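Pyridoxamine 5'-phosphate oxidase family protein (Corynebacterium diphtheriae NCTC 13129, PDB 3CP3) is of unknown function but, as a member of the pyridoxamine 5'-phosphate oxidase family, probably adopts the FMN-binding split-barrel fold and may bind a flavin. Local coordinates at residues V92-N97 with I129-V134; A98-D103 with K123-R128; L32-K37 with V71-D76. All coordinates share one frame; numbering follows the deposited sequence.

Interaction 1: residues V92-N97 with I129-V134; sequences VVLKGN and IDVREV
Lys95 meets two consecutive residues, Arg132 and Glu133, on the neighbouring antiparallel strand, which defines a classic beta bulge. Its carbonyl oxygen accepts from both of their amides: Arg132 N lies 2.8 Å from Lys95 O and in the carbonyl plane, whereas Glu133 N, at 3.2 Å from Lys95 O, is tilted out of that plane. Lys95 N returns a bond to Glu133 O. Past the bulge the pairing resumes one residue out of step, with Asn97 and Asp130 exchanging two backbone bonds.

At this corner of the chain Arg132 points toward strand 89-100. Its chain bends at chi3 (-58°), and NH2 donates to Asn97 OD1 at 2.7 Å in a fairly straight bond (160° at the hydrogen). OD1 sits near the guanidinium plane, yet NH2 stands well above the amide carbonyl plane, so the lone pairs of OD1 are not squarely used. A water also donates to OD1, at 2.6 Å. Gly96 lies over one guanidinium face, and its CA comes 3.2 Å from Asp130 O, so the two backbones run close here.

On the face shared by Val131 and Val134, Leu94 spreads its methyls: CD1 reaches Val131 CG2 at 3.9 Å, while CD2 runs beside Val134 CG1 at 4.0 Å. On the other face the aliphatic part of Lys95 lies alongside Glu133, but NZ turns to a salt bridge with Asp39 of the second subunit.

Further out, Asp76 forms a salt bridge with Arg132 and Ser75 bonds Asn97 ND2. Backbone bonds of Leu94 with Phe79 and Gly96 with Val77 place strand 76-83 across strand 89-100 from strand 125-139; helix 17-25 packs on Val92, Leu94 and Val134, and strand 57-62 touches Leu94 and Ile129.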
loop_
_atom_site.group_PDB
_atom_site.type_symbol
_atom_site.label_atom_id
_atom_site.label_comp_id
_atom_site.label_asym_id
_atom_site.label_seq_id
_atom_site.Cartn_x
_atom_site.Cartn_y
_atom_site.Cartn_z
ATOM N N VAL A 92 -6.498 5.993 4.302
ATOM C CA VAL A 92 -7.804 5.378 4.418
ATOM C C VAL A 92 -7.589 3.945 3.884
ATOM O O VAL A 92 -6.982 3.792 2.802
ATOM C CB VAL A 92 -8.849 6.114 3.581
ATOM C CG1 VAL A 92 -10.235 5.297 3.539
ATOM C CG2 VAL A 92 -9.082 7.558 4.204
ATOM N N VAL A 93 -8.039 2.963 4.661
ATOM C CA VAL A 93 -7.972 1.531 4.281
ATOM C C VAL A 93 -9.398 1.007 4.193
ATOM O O VAL A 93 -10.201 1.068 5.190
ATOM C CB VAL A 93 -7.169 0.740 5.312
ATOM C CG1 VAL A 93 -7.185 -0.860 5.028
ATOM C CG2 VAL A 93 -5.783 1.254 5.395
ATOM N N LEU A 94 -9.723 0.450 3.041
ATOM C CA LEU A 94 -10.966 -0.271 2.914
ATOM C C LEU A 94 -10.706 -1.780 3.008
ATOM O O LEU A 94 -9.731 -2.290 2.407
ATOM C CB LEU A 94 -11.645 0.100 1.585
ATOM C CG LEU A 94 -11.759 1.559 1.219
ATOM C CD1 LEU A 94 -12.494 1.605 -0.122
ATOM C CD2 LEU A 94 -12.566 2.319 2.338
ATOM N N LYS A 95 -11.529 -2.497 3.787
ATOM C CA LYS A 95 -11.568 -3.949 3.687
ATOM C C LYS A 95 -12.737 -4.349 2.808
ATOM O O LYS A 95 -13.832 -3.821 2.984
ATOM C CB LYS A 95 -11.785 -4.582 5.036
ATOM C CG LYS A 95 -10.596 -4.440 5.982
ATOM C CD LYS A 95 -10.718 -5.504 7.077
ATOM C CE LYS A 95 -9.804 -5.221 8.283
ATOM N NZ LYS A 95 -8.345 -5.207 7.916
ATOM N N GLY A 96 -12.524 -5.298 1.883
ATOM C CA GLY A 96 -13.642 -5.745 1.093
ATOM C C GLY A 96 -13.397 -6.976 0.267
ATOM O O GLY A 96 -12.445 -7.726 0.526
ATOM N N ASN A 97 -14.322 -7.221 -0.658
ATOM C CA ASN A 97 -14.224 -8.346 -1.581
ATOM C C ASN A 97 -14.272 -7.851 -2.997
ATOM O O ASN A 97 -15.171 -7.032 -3.343
ATOM C CB ASN A 97 -15.301 -9.385 -1.333
ATOM C CG ASN A 97 -15.129 -10.066 0.031
ATOM O OD1 ASN A 97 -15.552 -9.523 1.026
ATOM N ND2 ASN A 97 -14.501 -11.249 0.071
ATOM N N ILE A 129 -15.041 -3.597 -5.976
ATOM C CA ILE A 129 -14.817 -3.934 -4.574
ATOM C C ILE A 129 -16.058 -3.592 -3.778
ATOM O O ILE A 129 -16.437 -2.442 -3.720
ATOM C CB ILE A 129 -13.570 -3.204 -3.908
ATOM C CG1 ILE A 129 -12.302 -3.402 -4.759
ATOM C CG2 ILE A 129 -13.364 -3.812 -2.477
ATOM C CD1 ILE A 129 -11.059 -2.510 -4.385
ATOM N N ASP A 130 -16.656 -4.591 -3.141
ATOM C CA ASP A 130 -17.731 -4.375 -2.209
ATOM C C ASP A 130 -17.084 -4.132 -0.850
ATOM O O ASP A 130 -16.428 -5.017 -0.318
ATOM C CB ASP A 130 -18.599 -5.627 -2.112
ATOM C CG ASP A 130 -19.526 -5.790 -3.304
ATOM O OD1 ASP A 130 -19.931 -4.802 -3.938
ATOM O OD2 ASP A 130 -19.821 -6.922 -3.627
ATOM N N VAL A 131 -17.299 -2.939 -0.300
ATOM C CA VAL A 131 -16.635 -2.477 0.903
ATOM C C VAL A 131 -17.355 -2.933 2.157
ATOM O O VAL A 131 -18.564 -2.710 2.314
ATOM C CB VAL A 131 -16.525 -0.965 0.843
ATOM C CG1 VAL A 131 -15.870 -0.391 2.146
ATOM C CG2 VAL A 131 -15.679 -0.593 -0.367
ATOM N N ARG A 132 -16.610 -3.630 3.015
ATOM C CA ARG A 132 -17.112 -4.165 4.297
ATOM C C ARG A 132 -16.784 -3.184 5.442
ATOM O O ARG A 132 -17.559 -3.067 6.404
ATOM C CB ARG A 132 -16.357 -5.474 4.566
ATOM C CG ARG A 132 -17.046 -6.601 5.302
ATOM C CD ARG A 132 -15.943 -7.731 5.578
ATOM N NE ARG A 132 -15.378 -8.167 4.302
ATOM C CZ ARG A 132 -14.103 -8.464 4.083
ATOM N NH1 ARG A 132 -13.198 -8.389 5.042
ATOM N NH2 ARG A 132 -13.739 -8.824 2.880
ATOM N N GLU A 133 -15.632 -2.514 5.343
ATOM C CA GLU A 133 -15.117 -1.643 6.423
ATOM C C GLU A 133 -14.306 -0.477 5.859
ATOM O O GLU A 133 -13.614 -0.612 4.831
ATOM C CB GLU A 133 -14.197 -2.410 7.401
ATOM C CG GLU A 133 -14.865 -3.462 8.294
ATOM C CD GLU A 133 -13.870 -4.223 9.189
ATOM O OE1 GLU A 133 -13.806 -5.472 9.110
ATOM O OE2 GLU A 133 -13.159 -3.586 9.994
ATOM N N VAL A 134 -14.334 0.639 6.578
ATOM C CA VAL A 134 -13.616 1.849 6.166
ATOM C C VAL A 134 -12.811 2.232 7.391
ATOM O O VAL A 134 -13.384 2.333 8.483
ATOM C CB VAL A 134 -14.624 2.981 5.924
ATOM C CG1 VAL A 134 -13.889 4.286 5.511
ATOM C CG2 VAL A 134 -15.669 2.572 4.868
HETATM O O HOH W 1 -17.706 -8.041 0.604
#

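Interaction 2: residues A98-D103 with K123-R128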
loop_
_atom_site.group_PDB
_atom_site.type_symbol
_atom_site.label_atom_id
_atom_site.label_comp_id
_atom_site.label_asym_id
_atom_site.label_seq_id
_atom_site.Cartn_x
_atom_site.Cartn_y
_atom_site.Cartn_z
ATOM N N ALA A 98 -13.294 -8.302 -3.795
ATOM C CA ALA A 98 -13.143 -7.784 -5.161
ATOM C C ALA A 98 -13.601 -8.864 -6.162
ATOM O O ALA A 98 -13.210 -10.054 -6.032
ATOM C CB ALA A 98 -11.699 -7.395 -5.437
ATOM N N TYR A 99 -14.406 -8.460 -7.150
ATOM C CA TYR A 99 -14.863 -9.368 -8.193
ATOM C C TYR A 99 -14.808 -8.684 -9.547
ATOM O O TYR A 99 -15.138 -7.504 -9.633
ATOM C CB TYR A 99 -16.335 -9.815 -7.986
ATOM C CG TYR A 99 -16.679 -10.145 -6.543
ATOM C CD1 TYR A 99 -16.330 -11.392 -5.963
ATOM C CD2 TYR A 99 -17.337 -9.204 -5.747
ATOM C CE1 TYR A 99 -16.642 -11.665 -4.630
ATOM C CE2 TYR A 99 -17.657 -9.480 -4.404
ATOM C CZ TYR A 99 -17.333 -10.715 -3.876
ATOM O OH TYR A 99 -17.656 -10.946 -2.570
ATOM N N VAL A 100 -14.417 -9.431 -10.583
ATOM C CA VAL A 100 -14.601 -8.965 -11.982
ATOM C C VAL A 100 -16.096 -8.718 -12.241
ATOM O O VAL A 100 -16.908 -9.496 -11.788
ATOM C CB VAL A 100 -14.015 -9.965 -12.986
ATOM C CG1 VAL A 100 -14.216 -9.467 -14.385
ATOM C CG2 VAL A 100 -12.533 -10.152 -12.736
ATOM N N VAL A 101 -16.511 -7.703 -13.020
ATOM C CA VAL A 101 -17.963 -7.225 -13.026
ATOM C C VAL A 101 -19.176 -8.065 -13.650
ATOM O O VAL A 101 -20.289 -8.145 -13.085
ATOM C CB VAL A 101 -17.998 -5.697 -13.420
ATOM C CG1 VAL A 101 -19.362 -5.214 -13.835
ATOM C CG2 VAL A 101 -17.466 -4.857 -12.239
ATOM N N ARG A 102 -18.983 -8.678 -14.806
ATOM C CA ARG A 102 -20.016 -9.591 -15.371
ATOM C C ARG A 102 -21.366 -9.019 -15.880
ATOM O O ARG A 102 -21.751 -9.329 -16.997
ATOM C CB ARG A 102 -20.264 -10.785 -14.430
ATOM C CG ARG A 102 -19.004 -11.310 -13.683
ATOM C CD ARG A 102 -19.058 -11.027 -12.197
ATOM N NE ARG A 102 -17.856 -11.525 -11.513
ATOM C CZ ARG A 102 -17.831 -12.287 -10.426
ATOM N NH1 ARG A 102 -16.637 -12.656 -9.989
ATOM N NH2 ARG A 102 -18.973 -12.728 -9.801
ATOM N N ASP A 103 -22.102 -8.239 -15.072
ATOM C CA ASP A 103 -23.381 -7.643 -15.489
ATOM C C ASP A 103 -23.236 -6.520 -16.616
ATOM O O ASP A 103 -22.716 -5.392 -16.358
ATOM C CB ASP A 103 -24.089 -7.099 -14.216
ATOM C CG ASP A 103 -25.526 -6.655 -14.483
ATOM O OD1 ASP A 103 -26.338 -7.464 -14.982
ATOM O OD2 ASP A 103 -25.867 -5.501 -14.162
ATOM N N LYS A 123 -7.672 -4.635 -24.271
ATOM C CA LYS A 123 -8.882 -5.203 -23.676
ATOM C C LYS A 123 -8.696 -5.188 -22.156
ATOM O O LYS A 123 -7.558 -5.246 -21.659
ATOM C CB LYS A 123 -9.136 -6.634 -24.163
ATOM C CG LYS A 123 -10.155 -7.448 -23.327
ATOM C CD LYS A 123 -10.482 -8.797 -23.974
ATOM C CE LYS A 123 -11.156 -9.762 -22.975
ATOM N NZ LYS A 123 -11.612 -11.010 -23.670
ATOM N N TYR A 124 -9.808 -5.110 -21.424
ATOM C CA TYR A 124 -9.761 -4.992 -19.971
ATOM C C TYR A 124 -11.062 -5.459 -19.326
ATOM O O TYR A 124 -12.060 -5.660 -20.015
ATOM C CB TYR A 124 -9.474 -3.543 -19.599
ATOM C CG TYR A 124 -10.551 -2.553 -19.974
ATOM C CD1 TYR A 124 -11.608 -2.269 -19.089
ATOM C CD2 TYR A 124 -10.501 -1.870 -21.190
ATOM C CE1 TYR A 124 -12.589 -1.340 -19.427
ATOM C CE2 TYR A 124 -11.479 -0.942 -21.530
ATOM C CZ TYR A 124 -12.504 -0.683 -20.628
ATOM O OH TYR A 124 -13.463 0.220 -20.959
ATOM N N ASN A 125 -11.045 -5.629 -18.005
ATOM C CA ASN A 125 -12.277 -5.808 -17.260
ATOM C C ASN A 125 -12.307 -4.773 -16.152
ATOM O O ASN A 125 -11.256 -4.402 -15.636
ATOM C CB ASN A 125 -12.353 -7.189 -16.597
ATOM C CG ASN A 125 -12.619 -8.340 -17.551
ATOM O OD1 ASN A 125 -12.007 -9.398 -17.375
ATOM N ND2 ASN A 125 -13.566 -8.194 -18.499
ATOM N N PHE A 126 -13.493 -4.384 -15.714
ATOM C CA PHE A 126 -13.652 -3.656 -14.452
ATOM C C PHE A 126 -13.606 -4.660 -13.305
ATOM O O PHE A 126 -14.059 -5.795 -13.491
ATOM C CB PHE A 126 -15.007 -2.977 -14.469
ATOM C CG PHE A 126 -15.057 -1.787 -15.388
ATOM C CD1 PHE A 126 -14.459 -0.590 -15.017
ATOM C CD2 PHE A 126 -15.659 -1.876 -16.610
ATOM C CE1 PHE A 126 -14.525 0.523 -15.899
ATOM C CE2 PHE A 126 -15.718 -0.784 -17.480
ATOM C CZ PHE A 126 -15.136 0.409 -17.092
ATOM N N VAL A 127 -13.087 -4.271 -12.156
ATOM C CA VAL A 127 -13.190 -5.084 -10.941
ATOM C C VAL A 127 -13.979 -4.184 -10.004
ATOM O O VAL A 127 -13.759 -2.967 -10.030
ATOM C CB VAL A 127 -11.780 -5.397 -10.391
ATOM C CG1 VAL A 127 -11.840 -6.171 -9.072
ATOM C CG2 VAL A 127 -10.990 -6.176 -11.449
ATOM N N ARG A 128 -14.953 -4.747 -9.283
ATOM C CA ARG A 128 -15.726 -4.054 -8.263
ATOM C C ARG A 128 -15.271 -4.537 -6.893
ATOM O O ARG A 128 -15.169 -5.739 -6.675
ATOM C CB ARG A 128 -17.216 -4.412 -8.372
ATOM C CG ARG A 128 -18.135 -3.624 -7.416
ATOM C CD ARG A 128 -19.339 -4.474 -6.978
ATOM N NE ARG A 128 -19.768 -5.365 -8.050
ATOM C CZ ARG A 128 -20.096 -6.642 -7.907
ATOM N NH1 ARG A 128 -20.070 -7.255 -6.714
ATOM N NH2 ARG A 128 -20.457 -7.327 -8.986
#
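Arg128 reaches across to Tyr99 with its guanidinium, the two being an antiparallel hydrogen-bonded pair whose side chains leave on one face of the sheet. Arg128 starts with CG opposite its own amide nitrogen (chi1 -175°), then bends at chi2 and again at chi3, which swings NH1 to 3.5 Å from Tyr99 CD2. Ring and guanidinium planes are 46° apart and meet obliquely. The charged end is fixed from outside: Arg128 NE forms a salt bridge with Glu106 of helix 104-110, and NH1 another with Asp130.

Beneath these side chains, Arg128 N donates to Tyr99 O at 2.8 Å and Tyr99 N to Arg128 O at 2.9 Å. Val101 N to Phe126 O, 3.1 Å, is more bent, with 140° at the hydrogen, as strand 89-100 gives way to the turn leading to Asp103, the N-cap of helix 104-110. The two antiparallel strands are joined through helix 104-110 and a loop, in a curled sheet consistent with the split barrel of FMN-binding relatives.

Valines supply most of the apolar contact. Val127 directs CG1 away from its backbone N, where it meets Ala98 CB at 3.8 Å. Val100 CG1 crosses the stem of Asn125, 3.7 Å from Asn125 CB. Val101, in one of its two conformers and so less certainly, touches Phe126 CB and approaches Arg128 CB with CG2. The Phe126 ring leads away from this strand and packs instead on Ala110 of helix 104-110, Leu115 and Arg61.

Interaction 3: residues L32-K37 with V71-D76; sequences LVVHRK and VNLNSD
An Asx turn at Asn74, where OD1 accepts from Asp76 N at 2.9 Å, shapes the loop leading into strand 76-83 as it passes His35 near the end of strand 29-36. The one direct hydrogen bond across the contact runs from Asn74 N to His35 O, 2.9 Å, nearly along the C=O axis. His35 holds CG between its backbone N and carbonyl carbon (chi1 69°), folding the imidazole back over the loop. Asn74 CB then lies over one ring face, 4.0 Å from the centroid in a CH-pi contact, and the Asn74 amide stacks at 24° to the ring.

At the ring edge, in plane, stands Asp76 OD2, 3.8 Å from His35 CE1; Asp76 OD1 is engaged by Arg132. Just before strand 76-83 pairs with strand 29-36, a water joins the two segments, accepting from His35 N and lying within bonding distance of Asn74 O and Asp76 O. Asp38 of the second subunit packs on both His35 and Asp76. Away from the ring, Leu73 CD1 meets CB of the buried Val34 at 3.9 Å, and the extended Arg36 chain, in one of two conformers, passes Asn72 O.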
loop_
_atom_site.group_PDB
_atom_site.type_symbol
_atom_site.label_atom_id
_atom_site.label_comp_id
_atom_site.label_asym_id
_atom_site.label_seq_id
_atom_site.Cartn_x
_atom_site.Cartn_y
_atom_site.Cartn_z
ATOM N N LEU A 32 -4.165 -1.840 -4.244
ATOM C CA LEU A 32 -4.897 -3.011 -3.892
ATOM C C LEU A 32 -3.956 -4.000 -3.210
ATOM O O LEU A 32 -2.895 -4.336 -3.751
ATOM C CB LEU A 32 -5.488 -3.638 -5.159
ATOM C CG LEU A 32 -6.480 -4.760 -4.879
ATOM C CD1 LEU A 32 -7.856 -4.278 -4.402
ATOM C CD2 LEU A 32 -6.631 -5.585 -6.142
ATOM N N VAL A 33 -4.376 -4.538 -2.051
ATOM C CA VAL A 33 -3.562 -5.546 -1.463
ATOM C C VAL A 33 -4.269 -6.867 -1.630
ATOM O O VAL A 33 -5.417 -7.031 -1.166
ATOM C CB VAL A 33 -3.317 -5.280 0.047
ATOM C CG1 VAL A 33 -2.455 -6.365 0.616
ATOM C CG2 VAL A 33 -2.650 -3.888 0.223
ATOM N N VAL A 34 -3.550 -7.813 -2.219
ATOM C CA VAL A 34 -4.114 -9.108 -2.519
ATOM C C VAL A 34 -3.296 -10.198 -1.900
ATOM O O VAL A 34 -2.151 -9.980 -1.459
ATOM C CB VAL A 34 -4.163 -9.386 -4.042
ATOM C CG1 VAL A 34 -4.990 -8.316 -4.748
ATOM C CG2 VAL A 34 -2.743 -9.409 -4.620
ATOM N N HIS A 35 -3.915 -11.362 -1.821
ATOM C CA HIS A 35 -3.234 -12.503 -1.295
ATOM C C HIS A 35 -3.742 -13.781 -1.794
ATOM O O HIS A 35 -4.952 -13.937 -2.024
ATOM C CB HIS A 35 -3.198 -12.524 0.244
ATOM C CG HIS A 35 -4.515 -12.752 0.915
ATOM N ND1 HIS A 35 -5.501 -11.785 0.963
ATOM C CD2 HIS A 35 -4.964 -13.779 1.662
ATOM C CE1 HIS A 35 -6.519 -12.229 1.676
ATOM N NE2 HIS A 35 -6.230 -13.446 2.087
ATOM N N ARG A 36 -2.822 -14.718 -2.018
ATOM C CA ARG A 36 -3.168 -16.137 -2.180
ATOM C C ARG A 36 -2.474 -16.860 -1.017
ATOM O O ARG A 36 -1.240 -17.040 -1.007
ATOM C CB ARG A 36 -2.752 -16.672 -3.557
ATOM C CG ARG A 36 -3.057 -18.161 -3.815
ATOM C CD ARG A 36 -2.500 -18.626 -5.182
ATOM N NE ARG A 36 -2.435 -20.091 -5.298
ATOM C CZ ARG A 36 -2.221 -20.761 -6.430
ATOM N NH1 ARG A 36 -2.061 -20.111 -7.578
ATOM N NH2 ARG A 36 -2.182 -22.093 -6.421
ATOM N N LYS A 37 -3.279 -17.202 -0.010
ATOM C CA LYS A 37 -2.810 -17.672 1.309
ATOM C C LYS A 37 -1.900 -16.619 1.936
ATOM O O LYS A 37 -2.325 -15.465 2.138
ATOM C CB LYS A 37 -2.140 -19.081 1.245
ATOM C CG LYS A 37 -3.026 -20.183 0.657
ATOM C CD LYS A 37 -2.385 -21.564 0.856
ATOM C CE LYS A 37 -3.075 -22.647 0.022
ATOM N NZ LYS A 37 -2.433 -24.006 0.221
ATOM N N VAL A 71 -8.382 -14.657 -10.748
ATOM C CA VAL A 71 -9.410 -15.357 -9.958
ATOM C C VAL A 71 -8.862 -16.254 -8.836
ATOM O O VAL A 71 -9.611 -16.621 -7.912
ATOM C CB VAL A 71 -10.498 -16.099 -10.834
ATOM C CG1 VAL A 71 -11.390 -15.060 -11.563
ATOM C CG2 VAL A 71 -9.875 -17.089 -11.788
ATOM N N ASN A 72 -7.567 -16.609 -8.902
ATOM C CA ASN A 72 -6.961 -17.461 -7.848
ATOM C C ASN A 72 -6.489 -16.709 -6.642
ATOM O O ASN A 72 -6.135 -17.312 -5.645
ATOM C CB ASN A 72 -5.845 -18.388 -8.362
ATOM C CG ASN A 72 -4.779 -17.648 -9.172
ATOM O OD1 ASN A 72 -4.180 -16.677 -8.717
ATOM N ND2 ASN A 72 -4.535 -18.136 -10.378
ATOM N N LEU A 73 -6.437 -15.385 -6.740
ATOM C CA LEU A 73 -6.258 -14.546 -5.549
ATOM C C LEU A 73 -7.554 -14.615 -4.733
ATOM O O LEU A 73 -8.633 -14.802 -5.261
ATOM C CB LEU A 73 -5.927 -13.107 -5.905
ATOM C CG LEU A 73 -4.757 -12.858 -6.897
ATOM C CD1 LEU A 73 -4.726 -11.388 -7.293
ATOM C CD2 LEU A 73 -3.470 -13.241 -6.255
ATOM N N ASN A 74 -7.426 -14.561 -3.435
ATOM C CA ASN A 74 -8.611 -14.482 -2.624
ATOM C C ASN A 74 -9.459 -13.256 -3.093
ATOM O O ASN A 74 -8.907 -12.233 -3.479
ATOM C CB ASN A 74 -8.131 -14.328 -1.211
ATOM C CG ASN A 74 -9.115 -14.777 -0.204
ATOM O OD1 ASN A 74 -10.215 -14.266 -0.139
ATOM N ND2 ASN A 74 -8.682 -15.648 0.684
ATOM N N SER A 75 -10.782 -13.349 -3.024
ATOM C CA SER A 75 -11.600 -12.158 -3.301
ATOM C C SER A 75 -11.458 -11.124 -2.189
ATOM O O SER A 75 -11.740 -9.926 -2.380
ATOM C CB SER A 75 -13.081 -12.565 -3.537
ATOM O OG SER A 75 -13.690 -12.948 -2.291
ATOM N N ASP A 76 -10.924 -11.551 -1.034
ATOM C CA ASP A 76 -10.758 -10.681 0.126
ATOM C C ASP A 76 -9.493 -9.828 -0.059
ATOM O O ASP A 76 -8.379 -10.358 -0.269
ATOM C CB ASP A 76 -10.646 -11.566 1.419
ATOM C CG ASP A 76 -10.467 -10.758 2.704
ATOM O OD1 ASP A 76 -11.107 -9.699 2.914
ATOM O OD2 ASP A 76 -9.693 -11.245 3.561
HETATM O O HOH W 2 -6.782 -11.033 -2.243
HETATM O O HOH W 3 -6.173 -17.040 0.041
#

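In the fold
Interactions 1 and 2 are successive parts of one pairing, strand 89-100 with strand 125-139, and interaction 2 is nested along the chain inside the loop closed by interaction 1. Interaction 1 has its centre about 8 Å from the chain centre, interactions 2 and 3 about 12 and 13 Å; the first two each bury half of their touching residues, interaction 3 fewer. Backbone strand bonds dominate the first two, interrupted by a bulge in interaction 1, whereas interaction 3 relies on one backbone bond, water and ring packing. Its loop is joined to both others: Asp76 salt-bridges Arg132, and Ser75 O probably accepts from Ala98 N. Interactions 1 and 3 also touch the second subunit; interaction 2 does not.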